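Mevalonate diphosphate decarboxylase (Legionella pneumophila, PDB 3LTO) probably catalyses the ATP-dependent decarboxylation of mevalonate diphosphate to isopentenyl diphosphate, a step of isoprenoid biosynthesis. Local coordinates at residues 266-277 and 296-307. Numbering follows the deposited sequence.
Sequences VIEKFWNEKGDG and QTDLARQFKSDH
An edge-to-face aromatic pair, Phe270 with Phe303, forms the centre of a helix-helix interface in the C-terminal, GHMP-type domain. The edge of Phe303 points at the face of Phe270, with the ring planes at 79° and CD2 of Phe303 3.3 Å from CG of Phe270. Both rings are sent across the gap by the same rotamer, CG anti to the backbone N (chi1 -176° in Phe270), and Phe303 CB adds a CH-pi contact over the same face. Lys274 CG of the same helix lies over the rim of the opposite face, while Leu299 CD1 meets the ring edge 3.5 Å from CZ. Ile267 CG1 packs against Phe303 CZ, and Val266 CG1 against both Phe303 and His307 (3.4 Å to CD2), whose ring completes an aromatic cluster.

Segments 266-274 and 297-307 run at 131° between their N-to-C directions, oblique rather than antiparallel, and are joined through strands 279-281 and 288-292 of the four-stranded antiparallel sheet; Ile267 reaches Leu290 of that sheet, and Phe303 reaches Tyr292.

Lys274 hydrogen-bonds through NZ to Gln302 OE1 (2.7 Å) and forms a salt bridge with Glu273. Just past the helix end, beyond Gly275 with its positive phi, Gln296 NE2 gives a nearly straight bond to Gly277 O (2.9 Å), approaching from above the carbonyl plane, and a weak one to Asp276 OD2. Arg293 salt-bridges Asp276 and bonds Gln296 OE1 through its backbone N.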
ATOM      1  N   VAL A 266      24.987 -19.687 -24.795  1.00 12.37           N
ATOM      2  CA  VAL A 266      26.214 -20.153 -24.171  1.00 12.35           C
ATOM      3  C   VAL A 266      26.003 -20.343 -22.670  1.00 11.56           C
ATOM      4  O   VAL A 266      26.447 -21.333 -22.091  1.00 12.61           O
ATOM      5  CB  VAL A 266      27.374 -19.159 -24.425  1.00 12.22           C
ATOM      6  CG1 VAL A 266      28.531 -19.434 -23.480  1.00 12.48           C
ATOM      7  CG2 VAL A 266      27.853 -19.291 -25.870  1.00 11.82           C
ATOM      8  N   ILE A 267      25.312 -19.405 -22.040  1.00 11.63           N
ATOM      9  CA  ILE A 267      25.062 -19.512 -20.609  1.00 11.54           C
ATOM     10  C   ILE A 267      24.250 -20.772 -20.297  1.00 11.63           C
ATOM     11  O   ILE A 267      24.526 -21.460 -19.317  1.00 10.48           O
ATOM     12  CB  ILE A 267      24.324 -18.251 -20.076  1.00 10.98           C
ATOM     13  CG1 ILE A 267      25.268 -17.048 -20.128  1.00 10.62           C
ATOM     14  CG2 ILE A 267      23.857 -18.478 -18.652  1.00  9.11           C
ATOM     15  CD1 ILE A 267      24.587 -15.710 -19.926  1.00 10.56           C
ATOM     16  N   GLU A 268      23.261 -21.079 -21.131  1.00 12.31           N
ATOM     17  CA  GLU A 268      22.441 -22.265 -20.919  1.00 15.13           C
ATOM     18  C   GLU A 268      23.307 -23.514 -21.000  1.00 15.84           C
ATOM     19  O   GLU A 268      23.248 -24.375 -20.125  1.00 17.25           O
ATOM     20  CB  GLU A 268      21.335 -22.356 -21.967  1.00 15.10           C
ATOM     21  CG  GLU A 268      20.316 -21.265 -21.905  1.00 18.17           C
ATOM     22  CD  GLU A 268      19.199 -21.468 -22.909  1.00 18.60           C
ATOM     23  OE1 GLU A 268      19.475 -21.459 -24.126  1.00 20.91           O
ATOM     24  OE2 GLU A 268      18.044 -21.642 -22.478  1.00 20.40           O
ATOM     25  N   LYS A 269      24.106 -23.608 -22.059  1.00 16.69           N
ATOM     26  CA  LYS A 269      24.986 -24.754 -22.240  1.00 17.45           C
ATOM     27  C   LYS A 269      25.952 -24.837 -21.064  1.00 17.81           C
ATOM     28  O   LYS A 269      26.258 -25.926 -20.586  1.00 16.88           O
ATOM     29  CB  LYS A 269      25.772 -24.634 -23.552  1.00 18.49           C
ATOM     30  CG  LYS A 269      24.947 -24.831 -24.820  1.00 20.31           C
ATOM     31  CD  LYS A 269      25.798 -24.571 -26.066  1.00 23.07           C
ATOM     32  CE  LYS A 269      25.018 -24.762 -27.362  1.00 25.29           C
ATOM     33  NZ  LYS A 269      24.633 -26.186 -27.588  1.00 27.93           N
ATOM     34  N   PHE A 270      26.437 -23.682 -20.604  1.00 17.39           N
ATOM     35  CA  PHE A 270      27.358 -23.650 -19.469  1.00 16.84           C
ATOM     36  C   PHE A 270      26.667 -24.275 -18.260  1.00 16.34           C
ATOM     37  O   PHE A 270      27.252 -25.105 -17.573  1.00 14.83           O
ATOM     38  CB  PHE A 270      27.768 -22.211 -19.132  1.00 15.06           C
ATOM     39  CG  PHE A 270      28.796 -22.117 -18.035  1.00 17.01           C
ATOM     40  CD1 PHE A 270      30.145 -22.360 -18.302  1.00 15.67           C
ATOM     41  CD2 PHE A 270      28.418 -21.798 -16.731  1.00 15.01           C
ATOM     42  CE1 PHE A 270      31.104 -22.285 -17.288  1.00 13.47           C
ATOM     43  CE2 PHE A 270      29.373 -21.722 -15.712  1.00 13.17           C
ATOM     44  CZ  PHE A 270      30.715 -21.965 -15.993  1.00 13.13           C
ATOM     45  N   TRP A 271      25.418 -23.874 -18.021  1.00 16.66           N
ATOM     46  CA  TRP A 271      24.616 -24.382 -16.906  1.00 17.47           C
ATOM     47  C   TRP A 271      24.399 -25.898 -16.989  1.00 18.88           C
ATOM     48  O   TRP A 271      24.447 -26.593 -15.972  1.00 19.87           O
ATOM     49  CB  TRP A 271      23.236 -23.700 -16.873  1.00 16.80           C
ATOM     50  CG  TRP A 271      23.054 -22.642 -15.797  1.00 16.30           C
ATOM     51  CD1 TRP A 271      23.155 -21.288 -15.950  1.00 13.55           C
ATOM     52  CD2 TRP A 271      22.708 -22.863 -14.420  1.00 14.61           C
ATOM     53  NE1 TRP A 271      22.889 -20.654 -14.759  1.00 14.34           N
ATOM     54  CE2 TRP A 271      22.611 -21.595 -13.804  1.00 15.02           C
ATOM     55  CE3 TRP A 271      22.468 -24.010 -13.649  1.00 15.37           C
ATOM     56  CZ2 TRP A 271      22.284 -21.439 -12.446  1.00 15.95           C
ATOM     57  CZ3 TRP A 271      22.141 -23.855 -12.292  1.00 14.84           C
ATOM     58  CH2 TRP A 271      22.052 -22.579 -11.710  1.00 14.64           C
ATOM     59  N   ASN A 272      24.145 -26.402 -18.196  1.00 19.78           N
ATOM     60  CA  ASN A 272      23.915 -27.833 -18.393  1.00 22.65           C
ATOM     61  C   ASN A 272      25.182 -28.621 -18.107  1.00 22.56           C
ATOM     62  O   ASN A 272      25.146 -29.684 -17.490  1.00 21.57           O
ATOM     63  CB  ASN A 272      23.468 -28.112 -19.829  1.00 24.89           C
ATOM     64  CG  ASN A 272      22.169 -27.417 -20.181  1.00 26.26           C
ATOM     65  OD1 ASN A 272      21.180 -27.518 -19.458  1.00 28.85           O
ATOM     66  ND2 ASN A 272      22.164 -26.713 -21.305  1.00 29.06           N
ATOM     67  N   GLU A 273      26.298 -28.075 -18.568  1.00 22.40           N
ATOM     68  CA  GLU A 273      27.609 -28.678 -18.407  1.00 23.87           C
ATOM     69  C   GLU A 273      28.083 -28.688 -16.953  1.00 23.23           C
ATOM     70  O   GLU A 273      28.466 -29.729 -16.431  1.00 22.84           O
ATOM     71  CB  GLU A 273      28.625 -27.913 -19.265  1.00 26.40           C
ATOM     72  CG  GLU A 273      30.039 -28.474 -19.221  1.00 30.97           C
ATOM     73  CD  GLU A 273      31.095 -27.435 -19.573  1.00 34.14           C
ATOM     74  OE1 GLU A 273      30.933 -26.720 -20.586  1.00 36.79           O
ATOM     75  OE2 GLU A 273      32.097 -27.335 -18.835  1.00 36.12           O
ATOM     76  N   LYS A 274      28.053 -27.523 -16.307  1.00 22.87           N
ATOM     77  CA  LYS A 274      28.512 -27.376 -14.926  1.00 22.01           C
ATOM     78  C   LYS A 274      27.516 -27.783 -13.846  1.00 20.99           C
ATOM     79  O   LYS A 274      27.910 -28.083 -12.718  1.00 20.77           O
ATOM     80  CB  LYS A 274      28.926 -25.922 -14.664  1.00 23.10           C
ATOM     81  CG  LYS A 274      30.036 -25.396 -15.553  1.00 25.14           C
ATOM     82  CD  LYS A 274      31.327 -26.176 -15.350  1.00 28.01           C
ATOM     83  CE  LYS A 274      32.396 -25.716 -16.321  1.00 29.24           C
ATOM     84  NZ  LYS A 274      33.642 -26.533 -16.244  1.00 31.30           N
ATOM     85  N   GLY A 275      26.232 -27.778 -14.182  1.00 19.99           N
ATOM     86  CA  GLY A 275      25.218 -28.121 -13.201  1.00 17.83           C
ATOM     87  C   GLY A 275      25.047 -26.977 -12.215  1.00 16.95           C
ATOM     88  O   GLY A 275      24.437 -27.129 -11.158  1.00 15.89           O
ATOM     89  N   ASP A 276      25.595 -25.819 -12.571  1.00 15.73           N
ATOM     90  CA  ASP A 276      25.522 -24.630 -11.731  1.00 16.19           C
ATOM     91  C   ASP A 276      25.916 -23.432 -12.597  1.00 15.93           C
ATOM     92  O   ASP A 276      26.606 -23.582 -13.610  1.00 14.75           O
ATOM     93  CB  ASP A 276      26.478 -24.774 -10.536  1.00 14.34           C
ATOM     94  CG  ASP A 276      26.341 -23.642  -9.525  1.00 17.35           C
ATOM     95  OD1 ASP A 276      25.219 -23.122  -9.349  1.00 14.72           O
ATOM     96  OD2 ASP A 276      27.357 -23.281  -8.886  1.00 18.13           O
ATOM     97  N   GLY A 277      25.468 -22.245 -12.210  1.00 15.17           N
ATOM     98  CA  GLY A 277      25.801 -21.070 -12.991  1.00 14.01           C
ATOM     99  C   GLY A 277      25.240 -19.789 -12.414  1.00 12.46           C
ATOM    100  O   GLY A 277      24.856 -19.737 -11.247  1.00 10.55           O
ATOM    101  N   GLN A 296      30.572 -18.393  -5.621  1.00 17.23           N
ATOM    102  CA  GLN A 296      30.763 -18.759  -7.018  1.00 17.35           C
ATOM    103  C   GLN A 296      31.845 -17.938  -7.706  1.00 18.49           C
ATOM    104  O   GLN A 296      31.917 -17.929  -8.937  1.00 19.57           O
ATOM    105  CB  GLN A 296      29.462 -18.587  -7.804  1.00 16.67           C
ATOM    106  CG  GLN A 296      28.395 -19.626  -7.555  1.00 14.05           C
ATOM    107  CD  GLN A 296      27.185 -19.401  -8.451  1.00 11.60           C
ATOM    108  OE1 GLN A 296      26.566 -18.342  -8.410  1.00 13.91           O
ATOM    109  NE2 GLN A 296      26.854 -20.394  -9.270  1.00  7.04           N
ATOM    110  N   THR A 297      32.680 -17.250  -6.928  1.00 19.73           N
ATOM    111  CA  THR A 297      33.737 -16.428  -7.510  1.00 20.39           C
ATOM    112  C   THR A 297      34.534 -17.161  -8.584  1.00 20.17           C
ATOM    113  O   THR A 297      34.741 -16.629  -9.671  1.00 20.09           O
ATOM    114  CB  THR A 297      34.723 -15.913  -6.438  1.00 22.06           C
ATOM    115  OG1 THR A 297      34.006 -15.148  -5.464  1.00 23.43           O
ATOM    116  CG2 THR A 297      35.793 -15.016  -7.076  1.00 18.91           C
ATOM    117  N   ASP A 298      34.972 -18.380  -8.290  1.00 19.08           N
ATOM    118  CA  ASP A 298      35.750 -19.132  -9.267  1.00 19.50           C
ATOM    119  C   ASP A 298      34.949 -19.560 -10.484  1.00 17.10           C
ATOM    120  O   ASP A 298      35.467 -19.549 -11.596  1.00 16.03           O
ATOM    121  CB  ASP A 298      36.400 -20.360  -8.628  1.00 22.37           C
ATOM    122  CG  ASP A 298      37.517 -19.993  -7.670  1.00 27.58           C
ATOM    123  OD1 ASP A 298      38.147 -18.928  -7.867  1.00 28.73           O
ATOM    124  OD2 ASP A 298      37.777 -20.776  -6.732  1.00 31.10           O
ATOM    125  N   LEU A 299      33.693 -19.940 -10.283  1.00 16.95           N
ATOM    126  CA  LEU A 299      32.867 -20.354 -11.411  1.00 16.24           C
ATOM    127  C   LEU A 299      32.692 -19.154 -12.335  1.00 15.73           C
ATOM    128  O   LEU A 299      32.751 -19.281 -13.557  1.00 15.62           O
ATOM    129  CB  LEU A 299      31.502 -20.852 -10.927  1.00 15.54           C
ATOM    130  CG  LEU A 299      30.595 -21.474 -11.993  1.00 13.87           C
ATOM    131  CD1 LEU A 299      31.291 -22.684 -12.603  1.00 16.46           C
ATOM    132  CD2 LEU A 299      29.269 -21.892 -11.378  1.00 14.84           C
ATOM    133  N   ALA A 300      32.499 -17.985 -11.734  1.00 15.82           N
ATOM    134  CA  ALA A 300      32.316 -16.745 -12.480  1.00 15.57           C
ATOM    135  C   ALA A 300      33.549 -16.407 -13.307  1.00 16.20           C
ATOM    136  O   ALA A 300      33.442 -16.066 -14.488  1.00 16.15           O
ATOM    137  CB  ALA A 300      32.009 -15.604 -11.518  1.00 15.23           C
ATOM    138  N   ARG A 301      34.720 -16.483 -12.682  1.00 16.03           N
ATOM    139  CA  ARG A 301      35.962 -16.188 -13.385  1.00 16.00           C
ATOM    140  C   ARG A 301      36.167 -17.211 -14.503  1.00 14.85           C
ATOM    141  O   ARG A 301      36.666 -16.882 -15.580  1.00 13.82           O
ATOM    142  CB  ARG A 301      37.144 -16.211 -12.408  1.00 16.95           C
ATOM    143  CG  ARG A 301      38.494 -15.897 -13.044  1.00 17.80           C
ATOM    144  CD  ARG A 301      39.621 -15.825 -12.002  1.00 20.81           C
ATOM    145  NE  ARG A 301      40.944 -15.931 -12.623  1.00 24.58           N
ATOM    146  CZ  ARG A 301      41.413 -15.101 -13.553  1.00 27.68           C
ATOM    147  NH1 ARG A 301      40.670 -14.087 -13.979  1.00 30.99           N
ATOM    148  NH2 ARG A 301      42.619 -15.291 -14.076  1.00 25.43           N
ATOM    149  N   GLN A 302      35.764 -18.451 -14.253  1.00 13.63           N
ATOM    150  CA  GLN A 302      35.901 -19.504 -15.257  1.00 14.50           C
ATOM    151  C   GLN A 302      34.999 -19.230 -16.467  1.00 13.74           C
ATOM    152  O   GLN A 302      35.394 -19.437 -17.610  1.00 10.85           O
ATOM    153  CB  GLN A 302      35.562 -20.866 -14.636  1.00 17.46           C
ATOM    154  CG  GLN A 302      35.584 -22.034 -15.612  1.00 23.64           C
ATOM    155  CD  GLN A 302      35.216 -23.360 -14.956  1.00 27.80           C
ATOM    156  OE1 GLN A 302      35.117 -24.392 -15.627  1.00 31.42           O
ATOM    157  NE2 GLN A 302      35.017 -23.340 -13.640  1.00 27.41           N
ATOM    158  N   PHE A 303      33.782 -18.760 -16.218  1.00 14.05           N
ATOM    159  CA  PHE A 303      32.866 -18.466 -17.315  1.00 14.06           C
ATOM    160  C   PHE A 303      33.311 -17.221 -18.096  1.00 13.66           C
ATOM    161  O   PHE A 303      33.230 -17.182 -19.321  1.00 13.30           O
ATOM    162  CB  PHE A 303      31.438 -18.281 -16.787  1.00 13.26           C
ATOM    163  CG  PHE A 303      30.441 -17.977 -17.861  1.00 13.25           C
ATOM    164  CD1 PHE A 303      30.183 -16.661 -18.236  1.00 12.04           C
ATOM    165  CD2 PHE A 303      29.814 -19.005 -18.555  1.00 13.12           C
ATOM    166  CE1 PHE A 303      29.317 -16.370 -19.291  1.00 12.22           C
ATOM    167  CE2 PHE A 303      28.943 -18.726 -19.620  1.00 15.06           C
ATOM    168  CZ  PHE A 303      28.697 -17.404 -19.985  1.00 14.22           C
ATOM    169  N   LYS A 304      33.775 -16.203 -17.382  1.00 12.73           N
ATOM    170  CA  LYS A 304      34.238 -14.980 -18.022  1.00 13.98           C
ATOM    171  C   LYS A 304      35.432 -15.315 -18.911  1.00 14.97           C
ATOM    172  O   LYS A 304      35.523 -14.867 -20.060  1.00 14.47           O
ATOM    173  CB  LYS A 304      34.654 -13.958 -16.960  1.00 14.24           C
ATOM    174  CG  LYS A 304      35.294 -12.685 -17.505  1.00 14.99           C
ATOM    175  CD  LYS A 304      35.610 -11.724 -16.371  1.00 16.07           C
ATOM    176  CE  LYS A 304      36.090 -10.377 -16.888  1.00 20.62           C
ATOM    177  NZ  LYS A 304      36.116  -9.325 -15.814  1.00 21.41           N
ATOM    178  N   SER A 305      36.345 -16.111 -18.367  1.00 13.19           N
ATOM    179  CA  SER A 305      37.539 -16.515 -19.091  1.00 14.22           C
ATOM    180  C   SER A 305      37.192 -17.337 -20.324  1.00 14.70           C
ATOM    181  O   SER A 305      37.614 -17.014 -21.434  1.00 13.87           O
ATOM    182  CB  SER A 305      38.460 -17.346 -18.184  1.00 15.76           C
ATOM    183  OG  SER A 305      38.930 -16.591 -17.075  1.00 17.55           O
ATOM    184  N   ASP A 306      36.408 -18.390 -20.126  1.00 14.64           N
ATOM    185  CA  ASP A 306      36.053 -19.280 -21.222  1.00 17.48           C
ATOM    186  C   ASP A 306      35.007 -18.804 -22.230  1.00 16.46           C
ATOM    187  O   ASP A 306      34.962 -19.322 -23.347  1.00 15.45           O
ATOM    188  CB  ASP A 306      35.628 -20.656 -20.680  1.00 17.35           C
ATOM    189  CG  ASP A 306      36.737 -21.358 -19.916  1.00 18.81           C
ATOM    190  OD1 ASP A 306      37.923 -21.035 -20.133  1.00 20.57           O
ATOM    191  OD2 ASP A 306      36.424 -22.249 -19.100  1.00 22.22           O
ATOM    192  N   HIS A 307      34.172 -17.833 -21.871  1.00 15.60           N
ATOM    193  CA  HIS A 307      33.149 -17.397 -22.819  1.00 15.62           C
ATOM    194  C   HIS A 307      32.899 -15.902 -23.007  1.00 14.86           C
ATOM    195  O   HIS A 307      32.216 -15.513 -23.949  1.00 15.61           O
ATOM    196  CB  HIS A 307      31.813 -18.079 -22.496  1.00 15.37           C
ATOM    197  CG  HIS A 307      31.881 -19.573 -22.484  1.00 14.98           C
ATOM    198  ND1 HIS A 307      32.135 -20.296 -21.339  1.00 17.96           N
ATOM    199  CD2 HIS A 307      31.735 -20.482 -23.477  1.00 16.58           C
ATOM    200  CE1 HIS A 307      32.140 -21.587 -21.625  1.00 16.43           C
ATOM    201  NE2 HIS A 307      31.900 -21.726 -22.916  1.00 15.78           N
TER